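Long-range contacts in cytosol aminopeptidase (Staphylococcus aureus subsp. aureus, PDB 3KZW), which probably removes amino-terminal residues from peptides, as a metal-dependent aminopeptidase of the leucyl aminopeptidase family: residues Glu357-Asn363 with Ile449-His455; Gly290-Ile294 with Ile340-Lys346; Thr352-Gly356 with Asp374-Tyr378; Ala407-Ser413 with Thr476-Asp482. All blocks are in the same frame, centred on the assembly; numbering follows the deposited sequence.

Interaction 1 (Glu357-Asn363 with Ile449-His455)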
loop_
_atom_site.group_PDB
_atom_site.type_symbol
_atom_site.label_atom_id
_atom_site.label_comp_id
_atom_site.label_asym_id
_atom_site.label_seq_id
_atom_site.Cartn_x
_atom_site.Cartn_y
_atom_site.Cartn_z
ATOM N N GLU A 357 -3.830 -19.979 -32.623
ATOM C CA GLU A 357 -2.664 -19.367 -31.990
ATOM C C GLU A 357 -2.630 -19.670 -30.496
ATOM O O GLU A 357 -3.677 -19.808 -29.856
ATOM C CB GLU A 357 -2.677 -17.853 -32.208
ATOM C CG GLU A 357 -2.460 -17.428 -33.650
ATOM C CD GLU A 357 -2.742 -15.954 -33.874
ATOM O OE1 GLU A 357 -3.913 -15.539 -33.710
ATOM O OE2 GLU A 357 -1.790 -15.217 -34.224
ATOM N N THR A 358 -1.423 -19.772 -29.947
ATOM C CA THR A 358 -1.240 -19.994 -28.514
ATOM C C THR A 358 -1.125 -18.675 -27.757
ATOM O O THR A 358 -0.449 -17.747 -28.206
ATOM C CB THR A 358 -0.000 -20.860 -28.215
ATOM O OG1 THR A 358 1.147 -20.295 -28.859
ATOM C CG2 THR A 358 -0.208 -22.287 -28.705
ATOM N N VAL A 359 -1.796 -18.605 -26.609
ATOM C CA VAL A 359 -1.832 -17.396 -25.787
ATOM C C VAL A 359 -1.368 -17.706 -24.367
ATOM O O VAL A 359 -1.931 -18.576 -23.702
ATOM C CB VAL A 359 -3.259 -16.773 -25.742
ATOM C CG1 VAL A 359 -3.278 -15.514 -24.877
ATOM C CG2 VAL A 359 -3.759 -16.458 -27.147
ATOM N N GLU A 360 -0.334 -17.001 -23.915
ATOM C CA GLU A 360 0.103 -17.078 -22.525
ATOM C C GLU A 360 -0.672 -16.057 -21.702
ATOM O O GLU A 360 -0.691 -14.869 -22.030
ATOM C CB GLU A 360 1.608 -16.825 -22.409
ATOM C CG GLU A 360 2.156 -16.949 -20.985
ATOM C CD GLU A 360 3.620 -16.536 -20.859
ATOM O OE1 GLU A 360 4.061 -15.618 -21.584
ATOM O OE2 GLU A 360 4.334 -17.134 -20.022
ATOM N N VAL A 361 -1.320 -16.529 -20.640
ATOM C CA VAL A 361 -2.073 -15.658 -19.749
ATOM C C VAL A 361 -1.185 -15.255 -18.579
ATOM O O VAL A 361 -0.778 -16.100 -17.786
ATOM C CB VAL A 361 -3.371 -16.337 -19.242
ATOM C CG1 VAL A 361 -4.080 -15.460 -18.217
ATOM C CG2 VAL A 361 -4.304 -16.647 -20.407
ATOM N N MET A 362 -0.876 -13.964 -18.487
ATOM C CA MET A 362 -0.047 -13.444 -17.396
ATOM C C MET A 362 -0.853 -12.671 -16.350
ATOM O O MET A 362 -0.356 -12.388 -15.258
ATOM C CB MET A 362 1.087 -12.578 -17.947
ATOM C CG MET A 362 2.151 -13.358 -18.713
ATOM S SD MET A 362 2.904 -14.719 -17.780
ATOM C CE MET A 362 3.975 -13.823 -16.651
ATOM N N ASN A 363 -2.095 -12.340 -16.696
ATOM C CA ASN A 363 -3.003 -11.616 -15.815
ATOM C C ASN A 363 -4.431 -12.079 -16.086
ATOM O O ASN A 363 -4.975 -11.842 -17.168
ATOM C CB ASN A 363 -2.852 -10.107 -16.044
ATOM C CG ASN A 363 -3.710 -9.261 -15.105
ATOM O OD1 ASN A 363 -4.469 -9.770 -14.281
ATOM N ND2 ASN A 363 -3.585 -7.947 -15.238
ATOM N N ILE A 449 7.129 -18.095 -24.498
ATOM C CA ILE A 449 6.611 -19.449 -24.682
ATOM C C ILE A 449 5.532 -19.565 -25.774
ATOM O O ILE A 449 5.581 -20.479 -26.601
ATOM C CB ILE A 449 6.141 -20.054 -23.324
ATOM C CG1 ILE A 449 5.662 -21.497 -23.494
ATOM C CG2 ILE A 449 5.080 -19.166 -22.658
ATOM C CD1 ILE A 449 5.559 -22.261 -22.193
ATOM N N ALA A 450 4.583 -18.632 -25.787
ATOM C CA ALA A 450 3.446 -18.700 -26.703
ATOM C C ALA A 450 3.559 -17.713 -27.865
ATOM O O ALA A 450 4.482 -16.901 -27.911
ATOM C CB ALA A 450 2.139 -18.485 -25.938
ATOM N N ASP A 451 2.615 -17.800 -28.803
ATOM C CA ASP A 451 2.524 -16.859 -29.922
ATOM C C ASP A 451 2.167 -15.463 -29.431
ATOM O O ASP A 451 2.700 -14.470 -29.930
ATOM C CB ASP A 451 1.475 -17.320 -30.942
ATOM C CG ASP A 451 1.845 -18.628 -31.622
ATOM O OD1 ASP A 451 3.021 -18.800 -31.999
ATOM O OD2 ASP A 451 0.953 -19.482 -31.798
ATOM N N LEU A 452 1.259 -15.399 -28.457
ATOM C CA LEU A 452 0.770 -14.130 -27.921
ATOM C C LEU A 452 0.759 -14.107 -26.392
ATOM O O LEU A 452 0.737 -15.154 -25.741
ATOM C CB LEU A 452 -0.636 -13.824 -28.455
ATOM C CG LEU A 452 -0.837 -13.667 -29.967
ATOM C CD1 LEU A 452 -2.307 -13.788 -30.321
ATOM C CD2 LEU A 452 -0.256 -12.359 -30.487
ATOM N N VAL A 453 0.786 -12.898 -25.838
ATOM C CA VAL A 453 0.656 -12.680 -24.398
ATOM C C VAL A 453 -0.496 -11.695 -24.159
ATOM O O VAL A 453 -0.722 -10.794 -24.975
ATOM C CB VAL A 453 2.000 -12.202 -23.762
ATOM C CG1 VAL A 453 2.356 -10.773 -24.184
ATOM C CG2 VAL A 453 1.963 -12.329 -22.249
ATOM N N ASN A 454 -1.233 -11.876 -23.064
ATOM C CA ASN A 454 -2.444 -11.085 -22.830
ATOM C C ASN A 454 -2.245 -9.840 -21.960
ATOM O O ASN A 454 -3.194 -9.091 -21.714
ATOM C CB ASN A 454 -3.581 -11.966 -22.279
ATOM C CG ASN A 454 -3.523 -12.141 -20.767
ATOM O OD1 ASN A 454 -2.455 -12.342 -20.184
ATOM N ND2 ASN A 454 -4.685 -12.076 -20.125
ATOM N N HIS A 455 -1.017 -9.617 -21.500
ATOM C CA HIS A 455 -0.746 -8.518 -20.575
ATOM C C HIS A 455 0.683 -7.998 -20.674
ATOM O O HIS A 455 1.627 -8.770 -20.852
ATOM C CB HIS A 455 -1.044 -8.959 -19.139
ATOM C CG HIS A 455 -1.055 -7.839 -18.143
ATOM N ND1 HIS A 455 -0.097 -7.710 -17.159
ATOM C CD2 HIS A 455 -1.915 -6.806 -17.969
ATOM C CE1 HIS A 455 -0.365 -6.642 -16.425
ATOM N NE2 HIS A 455 -1.461 -6.074 -16.898
#
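Asn363 lays its CB over one face of the His455 imidazole, 3.8 Å from the ring centroid, in a CH-pi contact with the amide and ring planes almost perpendicular. The neighbouring Asn454 shows how one amide can fasten a chain: its chi1 of 85° places the amide between the backbone N and the carbonyl carbon, where its OD1 accepts from Met362 N (2.8 Å) and its ND2 gives to Asn363 O (3.0 Å) and also to Ala366 O. At the far end Thr358 and Asp451 exchange bonds, Thr358 N reaching Asp451 OD2 almost straight (177°) and Asp451 N reaching Thr358 OG1 at 2.9 Å. Tyr165 and Ser167 of the second subunit hold the same two side chains. Glu360 stretches across Ile449 CG2 and bonds through its OE1 to Ser447. Between these clasps Glu360 N donates to Leu452 O (2.8 Å), within a short parallel strand pairing that, with antiparallel strand 350-352, forms a small three-stranded mixed sheet at a subunit interface of the catalytic domain.

Interaction 2 (Gly290-Ile294 with Ile340-Lys346). With PO4 (phosphate ion), chain T.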
loop_
_atom_site.group_PDB
_atom_site.type_symbol
_atom_site.label_atom_id
_atom_site.label_comp_id
_atom_site.label_asym_id
_atom_site.label_seq_id
_atom_site.Cartn_x
_atom_site.Cartn_y
_atom_site.Cartn_z
ATOM N N GLY A 290 -11.797 -11.195 -11.165
ATOM C CA GLY A 290 -10.404 -11.006 -11.535
ATOM C C GLY A 290 -9.667 -12.323 -11.653
ATOM O O GLY A 290 -8.545 -12.369 -12.158
ATOM N N GLY A 291 -10.305 -13.399 -11.197
ATOM C CA GLY A 291 -9.671 -14.713 -11.144
ATOM C C GLY A 291 -8.595 -14.729 -10.077
ATOM O O GLY A 291 -8.700 -14.019 -9.077
ATOM N N TYR A 292 -7.552 -15.526 -10.290
ATOM C CA TYR A 292 -6.438 -15.591 -9.343
ATOM C C TYR A 292 -5.683 -14.269 -9.222
ATOM O O TYR A 292 -5.051 -14.004 -8.199
ATOM C CB TYR A 292 -5.495 -16.755 -9.669
ATOM C CG TYR A 292 -5.909 -18.054 -9.012
ATOM C CD1 TYR A 292 -5.575 -18.323 -7.683
ATOM C CD2 TYR A 292 -6.643 -19.009 -9.711
ATOM C CE1 TYR A 292 -5.956 -19.513 -7.068
ATOM C CE2 TYR A 292 -7.028 -20.205 -9.105
ATOM C CZ TYR A 292 -6.680 -20.449 -7.783
ATOM O OH TYR A 292 -7.059 -21.627 -7.178
ATOM N N SER A 293 -5.761 -13.439 -10.259
ATOM C CA SER A 293 -5.336 -12.045 -10.165
ATOM C C SER A 293 -6.496 -11.236 -9.568
ATOM O O SER A 293 -7.092 -10.374 -10.228
ATOM C CB SER A 293 -4.927 -11.512 -11.536
ATOM O OG SER A 293 -3.957 -12.350 -12.137
ATOM N N ILE A 294 -6.794 -11.538 -8.306
ATOM C CA ILE A 294 -7.993 -11.071 -7.614
ATOM C C ILE A 294 -8.056 -9.545 -7.457
ATOM O O ILE A 294 -7.033 -8.887 -7.248
ATOM C CB ILE A 294 -8.153 -11.804 -6.240
ATOM C CG1 ILE A 294 -9.547 -11.574 -5.642
ATOM C CG2 ILE A 294 -7.021 -11.429 -5.266
ATOM C CD1 ILE A 294 -9.940 -12.565 -4.569
ATOM N N ILE A 340 -12.771 -17.971 -9.146
ATOM C CA ILE A 340 -11.654 -18.742 -8.597
ATOM C C ILE A 340 -12.140 -20.108 -8.112
ATOM O O ILE A 340 -13.118 -20.193 -7.365
ATOM C CB ILE A 340 -10.980 -18.010 -7.401
ATOM C CG1 ILE A 340 -10.470 -16.630 -7.813
ATOM C CG2 ILE A 340 -9.836 -18.846 -6.820
ATOM C CD1 ILE A 340 -10.105 -15.736 -6.648
ATOM N N ASN A 341 -11.456 -21.165 -8.543
ATOM C CA ASN A 341 -11.673 -22.508 -7.998
ATOM C C ASN A 341 -10.450 -23.410 -8.187
ATOM O O ASN A 341 -9.385 -22.939 -8.592
ATOM C CB ASN A 341 -12.962 -23.147 -8.556
ATOM C CG ASN A 341 -12.769 -23.807 -9.914
ATOM O OD1 ASN A 341 -11.889 -23.438 -10.691
ATOM N ND2 ASN A 341 -13.605 -24.793 -10.204
ATOM N N GLU A 342 -10.613 -24.700 -7.894
ATOM C CA GLU A 342 -9.526 -25.683 -7.956
ATOM C C GLU A 342 -8.858 -25.819 -9.329
ATOM O O GLU A 342 -7.729 -26.304 -9.420
ATOM C CB GLU A 342 -10.016 -27.060 -7.478
ATOM C CG GLU A 342 -11.074 -27.711 -8.367
ATOM C CD GLU A 342 -11.500 -29.085 -7.878
ATOM O OE1 GLU A 342 -11.958 -29.893 -8.714
ATOM O OE2 GLU A 342 -11.380 -29.366 -6.666
ATOM N N ALA A 343 -9.550 -25.393 -10.384
ATOM C CA ALA A 343 -9.064 -25.599 -11.747
ATOM C C ALA A 343 -9.218 -24.382 -12.667
ATOM O O ALA A 343 -9.155 -24.520 -13.892
ATOM C CB ALA A 343 -9.727 -26.836 -12.361
ATOM N N SER A 344 -9.400 -23.198 -12.084
ATOM C CA SER A 344 -9.540 -21.966 -12.873
ATOM C C SER A 344 -8.201 -21.514 -13.461
ATOM O O SER A 344 -7.138 -21.994 -13.047
ATOM C CB SER A 344 -10.178 -20.847 -12.044
ATOM O OG SER A 344 -9.476 -20.634 -10.839
ATOM N N MET A 345 -8.255 -20.600 -14.430
ATOM C CA MET A 345 -7.047 -20.125 -15.112
ATOM C C MET A 345 -6.091 -19.380 -14.176
ATOM O O MET A 345 -6.520 -18.727 -13.222
ATOM C CB MET A 345 -7.391 -19.280 -16.350
ATOM C CG MET A 345 -8.131 -17.976 -16.080
ATOM S SD MET A 345 -8.227 -16.937 -17.558
ATOM C CE MET A 345 -9.160 -15.540 -16.943
ATOM N N LYS A 346 -4.796 -19.506 -14.456
ATOM C CA LYS A 346 -3.739 -18.946 -13.615
ATOM C C LYS A 346 -2.729 -18.223 -14.497
ATOM O O LYS A 346 -2.585 -18.567 -15.672
ATOM C CB LYS A 346 -3.006 -20.055 -12.843
ATOM C CG LYS A 346 -3.870 -21.238 -12.424
ATOM C CD LYS A 346 -3.042 -22.417 -11.922
ATOM C CE LYS A 346 -2.334 -23.176 -13.038
ATOM N NZ LYS A 346 -3.272 -23.908 -13.928
HETATM P P PO4 T . -14.317 -25.885 -6.020
HETATM O O1 PO4 T . -15.189 -24.802 -6.594
HETATM O O2 PO4 T . -14.900 -27.238 -6.348
HETATM O O3 PO4 T . -12.939 -25.758 -6.609
HETATM O O4 PO4 T . -14.224 -25.708 -4.530
#
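A type II' beta turn, Gly290 to Ser293, presents Tyr292 to the loop 340-346, and the two meet where three subunits of the assembly come together. The phenol is held both by its face and by its hydroxyl. Over one face lies Ile340 CG2, 3.9 Å from the ring centroid and offset toward the rim, while Ser344 OG and Met345 O come up at the edge. Tyr292 OH donates to Asn341 O at 3.0 Å, well above the carbonyl plane, and the same hydroxyl accepts from Ile340 N of the second subunit, so this bond pair links two chains. Ile340 does double duty: chi1 of -58° sets CG2 opposite the backbone N, where it meets the ring, and CG1 beside that N, from which CD1 reaches Ile294 CD1 (3.8 Å), beside Ile294 of both neighbouring subunits. The receiving loop is braced from within. Asn341 N bonds almost straight (174°) to Ser344 OG, and Asn341 OD1 takes Ala343 N in an Asx turn. A phosphate, probably from the crystallisation liquor, is bonded by Glu342 N of all three subunits, consistent with a threefold arrangement; in this chain Glu342 N meets phosphate O3 at 2.9 Å and 162°.

Interaction 3 (Thr352-Gly356 with Asp374-Tyr378)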
loop_
_atom_site.group_PDB
_atom_site.type_symbol
_atom_site.label_atom_id
_atom_site.label_comp_id
_atom_site.label_asym_id
_atom_site.label_seq_id
_atom_site.Cartn_x
_atom_site.Cartn_y
_atom_site.Cartn_z
ATOM N N THR A 352 -4.891 -22.529 -26.355
ATOM C CA THR A 352 -5.021 -22.420 -27.803
ATOM C C THR A 352 -6.317 -21.693 -28.148
ATOM O O THR A 352 -7.408 -22.158 -27.815
ATOM C CB THR A 352 -4.990 -23.806 -28.483
ATOM O OG1 THR A 352 -3.866 -24.551 -28.001
ATOM C CG2 THR A 352 -4.888 -23.667 -29.996
ATOM N N ALA A 353 -6.182 -20.546 -28.807
ATOM C CA ALA A 353 -7.325 -19.745 -29.232
ATOM C C ALA A 353 -8.100 -20.426 -30.364
ATOM O O ALA A 353 -7.641 -21.425 -30.928
ATOM C CB ALA A 353 -6.852 -18.366 -29.665
ATOM N N LEU A 354 -9.274 -19.884 -30.690
ATOM C CA LEU A 354 -10.061 -20.371 -31.823
ATOM C C LEU A 354 -9.290 -20.192 -33.132
ATOM O O LEU A 354 -9.457 -20.974 -34.068
ATOM C CB LEU A 354 -11.414 -19.655 -31.892
ATOM C CG LEU A 354 -12.458 -20.166 -32.891
ATOM C CD1 LEU A 354 -13.041 -21.503 -32.453
ATOM C CD2 LEU A 354 -13.563 -19.138 -33.082
ATOM N N SER A 355 -8.439 -19.169 -33.176
ATOM C CA SER A 355 -7.592 -18.898 -34.336
ATOM C C SER A 355 -6.527 -19.974 -34.548
ATOM O O SER A 355 -5.984 -20.106 -35.647
ATOM C CB SER A 355 -6.926 -17.527 -34.204
ATOM O OG SER A 355 -5.934 -17.530 -33.193
ATOM N N GLY A 356 -6.234 -20.733 -33.494
ATOM C CA GLY A 356 -5.191 -21.756 -33.533
ATOM C C GLY A 356 -3.891 -21.276 -32.918
ATOM O O GLY A 356 -2.964 -22.059 -32.719
ATOM N N ASP A 374 -11.753 -14.725 -29.193
ATOM C CA ASP A 374 -12.468 -15.879 -29.737
ATOM C C ASP A 374 -13.734 -15.451 -30.472
ATOM O O ASP A 374 -14.071 -16.010 -31.517
ATOM C CB ASP A 374 -12.806 -16.885 -28.630
ATOM C CG ASP A 374 -11.677 -17.883 -28.365
ATOM O OD1 ASP A 374 -10.637 -17.843 -29.059
ATOM O OD2 ASP A 374 -11.838 -18.724 -27.457
ATOM N N ALA A 375 -14.420 -14.450 -29.927
ATOM C CA ALA A 375 -15.658 -13.949 -30.511
ATOM C C ALA A 375 -15.415 -13.195 -31.822
ATOM O O ALA A 375 -16.181 -13.344 -32.778
ATOM C CB ALA A 375 -16.399 -13.074 -29.511
ATOM N N VAL A 376 -14.351 -12.393 -31.861
ATOM C CA VAL A 376 -13.990 -11.625 -33.056
ATOM C C VAL A 376 -13.601 -12.559 -34.203
ATOM O O VAL A 376 -14.047 -12.371 -35.340
ATOM C CB VAL A 376 -12.871 -10.579 -32.772
ATOM C CG1 VAL A 376 -12.241 -10.076 -34.062
ATOM C CG2 VAL A 376 -13.427 -9.408 -31.975
ATOM N N PHE A 377 -12.787 -13.569 -33.897
ATOM C CA PHE A 377 -12.377 -14.554 -34.896
ATOM C C PHE A 377 -13.580 -15.312 -35.453
ATOM O O PHE A 377 -13.661 -15.561 -36.657
ATOM C CB PHE A 377 -11.338 -15.528 -34.330
ATOM C CG PHE A 377 -10.705 -16.408 -35.370
ATOM C CD1 PHE A 377 -9.656 -15.936 -36.157
ATOM C CD2 PHE A 377 -11.164 -17.705 -35.575
ATOM C CE1 PHE A 377 -9.071 -16.745 -37.134
ATOM C CE2 PHE A 377 -10.584 -18.522 -36.553
ATOM C CZ PHE A 377 -9.537 -18.041 -37.330
ATOM N N TYR A 378 -14.511 -15.667 -34.570
ATOM C CA TYR A 378 -15.751 -16.327 -34.971
ATOM C C TYR A 378 -16.631 -15.412 -35.823
ATOM O O TYR A 378 -17.235 -15.860 -36.795
ATOM C CB TYR A 378 -16.521 -16.824 -33.743
ATOM C CG TYR A 378 -17.863 -17.446 -34.062
ATOM C CD1 TYR A 378 -17.947 -18.724 -34.621
ATOM C CD2 TYR A 378 -19.049 -16.762 -33.801
ATOM C CE1 TYR A 378 -19.178 -19.300 -34.917
ATOM C CE2 TYR A 378 -20.286 -17.329 -34.092
ATOM C CZ TYR A 378 -20.342 -18.597 -34.649
ATOM O OH TYR A 378 -21.560 -19.161 -34.937
HETATM O O HOH W 1 -9.240 -16.970 -31.381
#
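Leu354 and Asp374 carry the polar part of this contact, in which a beta turn docks on a helix through one carboxylate oxygen. Leu354 N donates to Asp374 OD1 at 2.9 Å, nearly straight (169°) but approaching from above the carboxylate plane. A water extends the grip: it accepts from Ser355 N at 2.9 Å and donates to Asp374 OD1 at 2.8 Å. Two successive backbone amides are thereby tied, one directly and one through solvent, to a single oxygen, while Asp374 OD2 is engaged by Leu250 N and more weakly by Leu249 N. Within the turn, of type I from Ala353 to Gly356, Gly356 N closes back on Ala353 O.

The aromatic part belongs to Phe377. Ser355 CA sits over the centre of its ring, 3.6 Å from the centroid and 10° off the normal, a CH-pi contact made by the alpha carbon, with Ser355 CB resting beside it on the ring; Ser355 OG bonds to Glu357.

Apolar packing completes the set. Leu354 CD2 lies at the edge of the ring, 3.7 Å from Phe377 CD2, and also meets Tyr378 CB at 3.8 Å.

The turn joins the antiparallel strands 350-352 and 358-360, so a beta hairpin end rests on helix 368-380. Phe472 touches Ala353 and Ser355, and on the helix Ala375 packs against strand 328-338.

Interaction 4 (Ala407-Ser413 with Thr476-Asp482)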
loop_
_atom_site.group_PDB
_atom_site.type_symbol
_atom_site.label_atom_id
_atom_site.label_comp_id
_atom_site.label_asym_id
_atom_site.label_seq_id
_atom_site.Cartn_x
_atom_site.Cartn_y
_atom_site.Cartn_z
ATOM N N ALA A 407 -13.319 5.292 -25.245
ATOM C CA ALA A 407 -12.112 5.191 -26.063
ATOM C C ALA A 407 -12.378 4.343 -27.294
ATOM O O ALA A 407 -12.848 3.209 -27.183
ATOM C CB ALA A 407 -10.963 4.611 -25.254
ATOM N N ALA A 408 -12.082 4.900 -28.466
ATOM C CA ALA A 408 -12.272 4.197 -29.730
ATOM C C ALA A 408 -10.938 3.927 -30.425
ATOM O O ALA A 408 -10.052 4.784 -30.447
ATOM C CB ALA A 408 -13.200 4.980 -30.637
ATOM N N PHE A 409 -10.807 2.723 -30.979
ATOM C CA PHE A 409 -9.599 2.305 -31.684
ATOM C C PHE A 409 -9.968 1.756 -33.053
ATOM O O PHE A 409 -10.889 0.947 -33.171
ATOM C CB PHE A 409 -8.875 1.207 -30.904
ATOM C CG PHE A 409 -8.515 1.581 -29.494
ATOM C CD1 PHE A 409 -9.444 1.455 -28.462
ATOM C CD2 PHE A 409 -7.231 2.020 -29.189
ATOM C CE1 PHE A 409 -9.108 1.785 -27.156
ATOM C CE2 PHE A 409 -6.883 2.345 -27.887
ATOM C CZ PHE A 409 -7.822 2.231 -26.867
ATOM N N GLU A 410 -9.254 2.190 -34.087
ATOM C CA GLU A 410 -9.503 1.676 -35.430
ATOM C C GLU A 410 -8.373 0.782 -35.924
ATOM O O GLU A 410 -7.199 0.994 -35.607
ATOM C CB GLU A 410 -9.808 2.802 -36.437
ATOM C CG GLU A 410 -8.648 3.753 -36.757
ATOM C CD GLU A 410 -7.709 3.231 -37.842
ATOM O OE1 GLU A 410 -8.102 2.315 -38.601
ATOM O OE2 GLU A 410 -6.572 3.744 -37.938
ATOM N N SER A 411 -8.752 -0.218 -36.707
ATOM C CA SER A 411 -7.811 -1.100 -37.366
ATOM C C SER A 411 -8.372 -1.393 -38.752
ATOM O O SER A 411 -9.351 -2.133 -38.888
ATOM C CB SER A 411 -7.639 -2.382 -36.554
ATOM O OG SER A 411 -6.834 -3.317 -37.243
ATOM N N ASN A 412 -7.759 -0.785 -39.769
ATOM C CA ASN A 412 -8.223 -0.872 -41.162
ATOM C C ASN A 412 -9.620 -0.286 -41.377
ATOM O O ASN A 412 -10.335 -0.706 -42.289
ATOM C CB ASN A 412 -8.163 -2.316 -41.691
ATOM C CG ASN A 412 -6.771 -2.914 -41.615
ATOM O OD1 ASN A 412 -6.543 -3.877 -40.883
ATOM N ND2 ASN A 412 -5.836 -2.347 -42.368
ATOM N N SER A 413 -10.004 0.677 -40.538
ATOM C CA SER A 413 -11.301 1.354 -40.671
ATOM C C SER A 413 -11.259 2.804 -40.185
ATOM O O SER A 413 -12.077 3.224 -39.358
ATOM C CB SER A 413 -12.409 0.575 -39.955
ATOM O OG SER A 413 -12.082 0.374 -38.596
ATOM N N THR A 476 -9.771 -7.339 -41.870
ATOM C CA THR A 476 -11.157 -6.867 -41.839
ATOM C C THR A 476 -11.258 -5.575 -41.029
ATOM O O THR A 476 -10.728 -5.510 -39.920
ATOM C CB THR A 476 -12.091 -7.931 -41.225
ATOM O OG1 THR A 476 -11.899 -9.179 -41.899
ATOM C CG2 THR A 476 -13.554 -7.515 -41.337
ATOM N N PRO A 477 -11.919 -4.538 -41.588
ATOM C CA PRO A 477 -12.164 -3.293 -40.862
ATOM C C PRO A 477 -12.733 -3.547 -39.467
ATOM O O PRO A 477 -13.774 -4.188 -39.327
ATOM C CB PRO A 477 -13.187 -2.579 -41.748
ATOM C CG PRO A 477 -12.830 -3.011 -43.120
ATOM C CD PRO A 477 -12.366 -4.441 -42.992
ATOM N N HIS A 478 -12.032 -3.052 -38.453
ATOM C CA HIS A 478 -12.354 -3.346 -37.061
ATOM C C HIS A 478 -12.289 -2.079 -36.210
ATOM O O HIS A 478 -11.277 -1.370 -36.216
ATOM C CB HIS A 478 -11.372 -4.392 -36.514
ATOM C CG HIS A 478 -11.768 -4.988 -35.196
ATOM N ND1 HIS A 478 -11.381 -6.253 -34.812
ATOM C CD2 HIS A 478 -12.511 -4.498 -34.173
ATOM C CE1 HIS A 478 -11.864 -6.515 -33.610
ATOM N NE2 HIS A 478 -12.556 -5.468 -33.202
ATOM N N ILE A 479 -13.373 -1.794 -35.491
ATOM C CA ILE A 479 -13.365 -0.732 -34.488
ATOM C C ILE A 479 -13.623 -1.304 -33.093
ATOM O O ILE A 479 -14.600 -2.019 -32.871
ATOM C CB ILE A 479 -14.376 0.397 -34.792
ATOM C CG1 ILE A 479 -14.152 0.967 -36.194
ATOM C CG2 ILE A 479 -14.249 1.507 -33.747
ATOM C CD1 ILE A 479 -15.254 1.888 -36.673
ATOM N N HIS A 480 -12.727 -0.984 -32.162
ATOM C CA HIS A 480 -12.830 -1.435 -30.780
ATOM C C HIS A 480 -13.263 -0.280 -29.875
ATOM O O HIS A 480 -12.640 0.786 -29.866
ATOM C CB HIS A 480 -11.490 -2.029 -30.323
ATOM C CG HIS A 480 -11.383 -2.227 -28.844
ATOM N ND1 HIS A 480 -12.188 -3.103 -28.150
ATOM C CD2 HIS A 480 -10.562 -1.662 -27.927
ATOM C CE1 HIS A 480 -11.875 -3.064 -26.866
ATOM N NE2 HIS A 480 -10.889 -2.199 -26.705
ATOM N N PHE A 481 -14.339 -0.499 -29.123
ATOM C CA PHE A 481 -14.869 0.511 -28.210
ATOM C C PHE A 481 -14.667 0.116 -26.747
ATOM O O PHE A 481 -15.330 -0.798 -26.242
ATOM C CB PHE A 481 -16.357 0.754 -28.472
ATOM C CG PHE A 481 -16.652 1.387 -29.802
ATOM C CD1 PHE A 481 -16.403 2.738 -30.015
ATOM C CD2 PHE A 481 -17.207 0.638 -30.832
ATOM C CE1 PHE A 481 -16.686 3.331 -31.243
ATOM C CE2 PHE A 481 -17.500 1.221 -32.057
ATOM C CZ PHE A 481 -17.239 2.572 -32.263
ATOM N N ASP A 482 -13.749 0.807 -26.073
ATOM C CA ASP A 482 -13.530 0.604 -24.643
ATOM C C ASP A 482 -14.448 1.541 -23.866
ATOM O O ASP A 482 -14.192 2.743 -23.767
ATOM C CB ASP A 482 -12.062 0.837 -24.271
ATOM C CG ASP A 482 -11.666 0.161 -22.957
ATOM O OD1 ASP A 482 -12.547 -0.125 -22.111
ATOM O OD2 ASP A 482 -10.456 -0.084 -22.764
HETATM O O HOH W 2 -8.412 -5.605 -38.568
#
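His478 O is gripped twice from the facing strand, by Ser411 N at 2.8 Å and, weakly, by Ser413 OG. This is the end of an antiparallel strand pair within the mixed sheet of the catalytic domain, 407-411 running against 478-482 with the axes 4.7 Å apart at 163°. Hydrogen-bonded pairs are Ala407 with Asp482, Phe409 with His480 and Ser411 with His478; each makes two backbone bonds, and Ala408-Phe481 and Glu410-Ile479 are the non-hydrogen-bonded pairs between them.

On the face bearing Phe409 and His480 the two rings lie side by side and point the same way. Phe409 CD1 touches His480 CD2 at 3.4 Å, but with planes 31° apart the meeting is oblique. Asp389 bonds both His480 ND1 and His478 NE2, one oxygen to each, and with Ser473 at His478 ND1 this would limit how the two imidazoles can turn. On the other face, which also carries Glu410, Ala408 CB meets Phe481 CE1 at 3.9 Å, and Ile479 CG2 lies over that same ring.

Where the pairing ends, Glu410 OE1 accepts Ser413 N at 3.2 Å, met almost head-on. A bound sodium ion lies about 3 Å from the nearest atom of the Ser411 side chain. Close by, a water donates to Thr476 O at 2.7 Å and bonds Ser411 OG at 3.1 Å, with a weak bond to Asn412 OD1.

How the interactions relate
All four contacts fall in the catalytic domain. Interaction 2 closes along the chain before the others open; interactions 1 and 3 alternate, as do 1 and 4. Interactions 1 and 3, with centres 13 Å apart, share one hairpin: strand 358-360 pairs in interaction 1, and the turn leading into it docks on helix 368-380 in interaction 3. That helix reaches interaction 4 through Val376 and His478, centres 18 Å apart. Interaction 2 touches interaction 1 at Asn363 and Ser293, but lies about 30 Å between centres from interaction 4. The series therefore runs from subunit interfaces, at interactions 1 and 2, through a hairpin and helix to the domain's main sheet.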